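PDB 4GUZ: probable arylamine n-acetyl transferase from Mycobacterium abscessus, which probably transfers acetyl groups from acetyl-coenzyme A to the amino groups of arylamines. Local coordinates for residues A53-L61 against Y201-S210. Residues are numbered along the deposited sequence; the frame is centred on the assembly and turned at random.
Sequences AVLHKHVAL and YRAASYFVAS
Ala53 O, one turn back from the residue that meets Ser210, is gripped twice by Lys57: by its backbone N and, at 2.9 Å, by its NZ, which lies in the carbonyl plane. To get there the lysine chain bends at chi2 (-83°) and again at chi4, and its CD passes 3.8 Å from Ala209 O on the way; NZ also bonds Ser217 O. Ala209 O, buried with no hydrogen-bonding partner, receives instead a CA-H...O contact from Lys57 CA at 3.3 Å, while Ala53 CB packs against Ala209 CB. Ser210 CB rests 3.6 Å from Lys57 O; Ser210 OG hydrogen-bonds Tyr206 O, reaching it from the opposite face of the carbonyl plane to Ser210 N. Farther along, Val59 CG2 makes a looser apolar contact with Ala209 CB, and Leu61 pushes its CD1 branch against the helix, 3.7 Å from Ser205 CB and 4.1 Å from Arg202 CG. Ser205 OG, also near the Leu61 methyls, is hydrogen-bonded with Tyr78 OH. Small side chains, Ala53 and Ala209, let the helices come close where Lys57, with positive phi, departs from helical backbone angles: in this arylamine N-acetyltransferase fold, helix 51-56 abuts the C-terminal end of helix 198-210, and the following loop runs back along it.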
loop_
_atom_site.group_PDB
_atom_site.type_symbol
_atom_site.label_atom_id
_atom_site.label_comp_id
_atom_site.label_asym_id
_atom_site.label_seq_id
_atom_site.Cartn_x
_atom_site.Cartn_y
_atom_site.Cartn_z
ATOM N N ALA A 53 -5.292 -8.927 10.355
ATOM C CA ALA A 53 -4.562 -10.187 10.151
ATOM C C ALA A 53 -3.919 -10.650 11.441
ATOM O O ALA A 53 -3.929 -11.851 11.741
ATOM C CB ALA A 53 -3.501 -10.027 9.063
ATOM N N VAL A 54 -3.383 -9.695 12.225
ATOM C CA VAL A 54 -2.738 -10.013 13.497
ATOM C C VAL A 54 -3.783 -10.519 14.505
ATOM O O VAL A 54 -3.500 -11.483 15.213
ATOM C CB VAL A 54 -1.928 -8.812 14.053
ATOM C CG1 VAL A 54 -1.216 -9.173 15.355
ATOM C CG2 VAL A 54 -0.917 -8.316 13.015
ATOM N N LEU A 55 -4.984 -9.901 14.533
ATOM C CA LEU A 55 -6.058 -10.242 15.473
ATOM C C LEU A 55 -6.977 -11.378 15.004
ATOM O O LEU A 55 -7.520 -12.078 15.858
ATOM C CB LEU A 55 -6.939 -9.007 15.780
ATOM C CG LEU A 55 -6.265 -7.779 16.452
ATOM C CD1 LEU A 55 -7.078 -6.513 16.219
ATOM C CD2 LEU A 55 -6.099 -7.977 17.936
ATOM N N HIS A 56 -7.221 -11.522 13.684
ATOM C CA HIS A 56 -8.194 -12.503 13.194
ATOM C C HIS A 56 -7.716 -13.425 12.043
ATOM O O HIS A 56 -8.488 -14.315 11.664
ATOM C CB HIS A 56 -9.482 -11.777 12.748
ATOM C CG HIS A 56 -10.042 -10.826 13.768
ATOM N ND1 HIS A 56 -10.419 -11.257 15.033
ATOM C CD2 HIS A 56 -10.258 -9.492 13.678
ATOM C CE1 HIS A 56 -10.829 -10.174 15.673
ATOM N NE2 HIS A 56 -10.764 -9.088 14.893
ATOM N N LYS A 57 -6.475 -13.246 11.504
ATOM C CA LYS A 57 -5.927 -14.057 10.396
ATOM C C LYS A 57 -6.868 -13.998 9.160
ATOM O O LYS A 57 -6.899 -14.930 8.343
ATOM C CB LYS A 57 -5.681 -15.529 10.832
ATOM C CG LYS A 57 -4.782 -15.700 12.065
ATOM C CD LYS A 57 -3.287 -15.665 11.724
ATOM C CE LYS A 57 -2.447 -15.261 12.915
ATOM N NZ LYS A 57 -2.834 -13.917 13.436
ATOM N N HIS A 58 -7.617 -12.874 9.030
ATOM C CA HIS A 58 -8.617 -12.638 7.985
ATOM C C HIS A 58 -8.797 -11.142 7.707
ATOM O O HIS A 58 -8.865 -10.330 8.636
ATOM C CB HIS A 58 -9.968 -13.259 8.415
ATOM C CG HIS A 58 -11.107 -12.991 7.481
ATOM N ND1 HIS A 58 -12.032 -11.983 7.736
ATOM C CD2 HIS A 58 -11.431 -13.600 6.316
ATOM C CE1 HIS A 58 -12.878 -12.011 6.718
ATOM N NE2 HIS A 58 -12.557 -12.967 5.839
ATOM N N VAL A 59 -8.938 -10.801 6.419
ATOM C CA VAL A 59 -9.148 -9.426 5.957
ATOM C C VAL A 59 -10.237 -9.425 4.867
ATOM O O VAL A 59 -10.065 -10.099 3.850
ATOM C CB VAL A 59 -7.816 -8.789 5.436
ATOM C CG1 VAL A 59 -8.070 -7.461 4.736
ATOM C CG2 VAL A 59 -6.783 -8.621 6.554
ATOM N N ALA A 60 -11.317 -8.647 5.059
ATOM C CA ALA A 60 -12.392 -8.512 4.063
ATOM C C ALA A 60 -11.932 -7.602 2.929
ATOM O O ALA A 60 -11.418 -6.514 3.201
ATOM C CB ALA A 60 -13.646 -7.936 4.709
ATOM N N LEU A 61 -12.067 -8.051 1.668
ATOM C CA LEU A 61 -11.617 -7.235 0.542
ATOM C C LEU A 61 -12.783 -6.669 -0.265
ATOM O O LEU A 61 -12.559 -5.879 -1.185
ATOM C CB LEU A 61 -10.641 -8.004 -0.367
ATOM C CG LEU A 61 -9.337 -8.501 0.257
ATOM C CD1 LEU A 61 -8.511 -9.207 -0.767
ATOM C CD2 LEU A 61 -8.524 -7.342 0.858
ATOM N N TYR A 201 -6.181 -11.362 -5.929
ATOM C CA TYR A 201 -5.919 -10.634 -4.688
ATOM C C TYR A 201 -6.541 -11.348 -3.477
ATOM O O TYR A 201 -5.895 -11.430 -2.439
ATOM C CB TYR A 201 -6.411 -9.194 -4.819
ATOM C CG TYR A 201 -5.678 -8.426 -5.898
ATOM C CD1 TYR A 201 -4.361 -8.742 -6.241
ATOM C CD2 TYR A 201 -6.276 -7.350 -6.540
ATOM C CE1 TYR A 201 -3.660 -7.995 -7.188
ATOM C CE2 TYR A 201 -5.587 -6.604 -7.495
ATOM C CZ TYR A 201 -4.275 -6.925 -7.808
ATOM O OH TYR A 201 -3.580 -6.149 -8.706
ATOM N N ARG A 202 -7.718 -11.965 -3.635
ATOM C CA ARG A 202 -8.344 -12.717 -2.535
ATOM C C ARG A 202 -7.518 -13.939 -2.173
ATOM O O ARG A 202 -7.303 -14.189 -0.987
ATOM C CB ARG A 202 -9.776 -13.129 -2.891
ATOM C CG ARG A 202 -10.738 -11.957 -2.897
ATOM C CD ARG A 202 -12.183 -12.428 -2.917
ATOM N NE ARG A 202 -12.623 -12.826 -4.255
ATOM C CZ ARG A 202 -13.036 -11.974 -5.189
ATOM N NH1 ARG A 202 -13.056 -10.668 -4.946
ATOM N NH2 ARG A 202 -13.418 -12.419 -6.378
ATOM N N ALA A 203 -7.035 -14.684 -3.187
ATOM C CA ALA A 203 -6.204 -15.879 -3.004
ATOM C C ALA A 203 -4.857 -15.515 -2.364
ATOM O O ALA A 203 -4.395 -16.216 -1.468
ATOM C CB ALA A 203 -5.989 -16.572 -4.346
ATOM N N ALA A 204 -4.263 -14.382 -2.792
ATOM C CA ALA A 204 -2.990 -13.880 -2.273
ATOM C C ALA A 204 -3.145 -13.367 -0.856
ATOM O O ALA A 204 -2.301 -13.659 -0.014
ATOM C CB ALA A 204 -2.455 -12.778 -3.178
ATOM N N SER A 205 -4.236 -12.632 -0.585
ATOM C CA SER A 205 -4.557 -12.089 0.738
ATOM C C SER A 205 -4.780 -13.205 1.757
ATOM O O SER A 205 -4.373 -13.061 2.908
ATOM C CB SER A 205 -5.791 -11.196 0.671
ATOM O OG SER A 205 -5.951 -10.474 1.880
ATOM N N TYR A 206 -5.401 -14.324 1.337
ATOM C CA TYR A 206 -5.597 -15.479 2.223
ATOM C C TYR A 206 -4.242 -15.952 2.794
ATOM O O TYR A 206 -4.149 -16.197 3.998
ATOM C CB TYR A 206 -6.321 -16.634 1.495
ATOM C CG TYR A 206 -6.489 -17.856 2.371
ATOM C CD1 TYR A 206 -7.487 -17.911 3.341
ATOM C CD2 TYR A 206 -5.631 -18.947 2.254
ATOM C CE1 TYR A 206 -7.623 -19.016 4.179
ATOM C CE2 TYR A 206 -5.743 -20.049 3.098
ATOM C CZ TYR A 206 -6.744 -20.082 4.058
ATOM O OH TYR A 206 -6.886 -21.178 4.870
ATOM N N PHE A 207 -3.203 -16.059 1.937
ATOM C CA PHE A 207 -1.843 -16.442 2.336
ATOM C C PHE A 207 -1.225 -15.343 3.215
ATOM O O PHE A 207 -0.694 -15.639 4.285
ATOM C CB PHE A 207 -0.960 -16.699 1.083
ATOM C CG PHE A 207 0.532 -16.832 1.318
ATOM C CD1 PHE A 207 1.384 -15.753 1.113
ATOM C CD2 PHE A 207 1.088 -18.049 1.698
ATOM C CE1 PHE A 207 2.761 -15.874 1.336
ATOM C CE2 PHE A 207 2.466 -18.175 1.921
ATOM C CZ PHE A 207 3.296 -17.086 1.737
ATOM N N VAL A 208 -1.291 -14.076 2.759
ATOM C CA VAL A 208 -0.708 -12.939 3.485
ATOM C C VAL A 208 -1.333 -12.772 4.901
ATOM O O VAL A 208 -0.592 -12.521 5.862
ATOM C CB VAL A 208 -0.772 -11.623 2.652
ATOM C CG1 VAL A 208 -0.319 -10.409 3.474
ATOM C CG2 VAL A 208 0.100 -11.748 1.404
ATOM N N ALA A 209 -2.658 -12.960 5.039
ATOM C CA ALA A 209 -3.331 -12.748 6.333
ATOM C C ALA A 209 -3.203 -13.918 7.332
ATOM O O ALA A 209 -3.272 -13.654 8.535
ATOM C CB ALA A 209 -4.802 -12.421 6.124
ATOM N N SER A 210 -3.021 -15.186 6.871
ATOM C CA SER A 210 -2.979 -16.308 7.825
ATOM C C SER A 210 -1.717 -17.215 7.789
ATOM O O SER A 210 -1.453 -17.886 8.797
ATOM C CB SER A 210 -4.215 -17.190 7.653
ATOM O OG SER A 210 -4.231 -17.834 6.388
#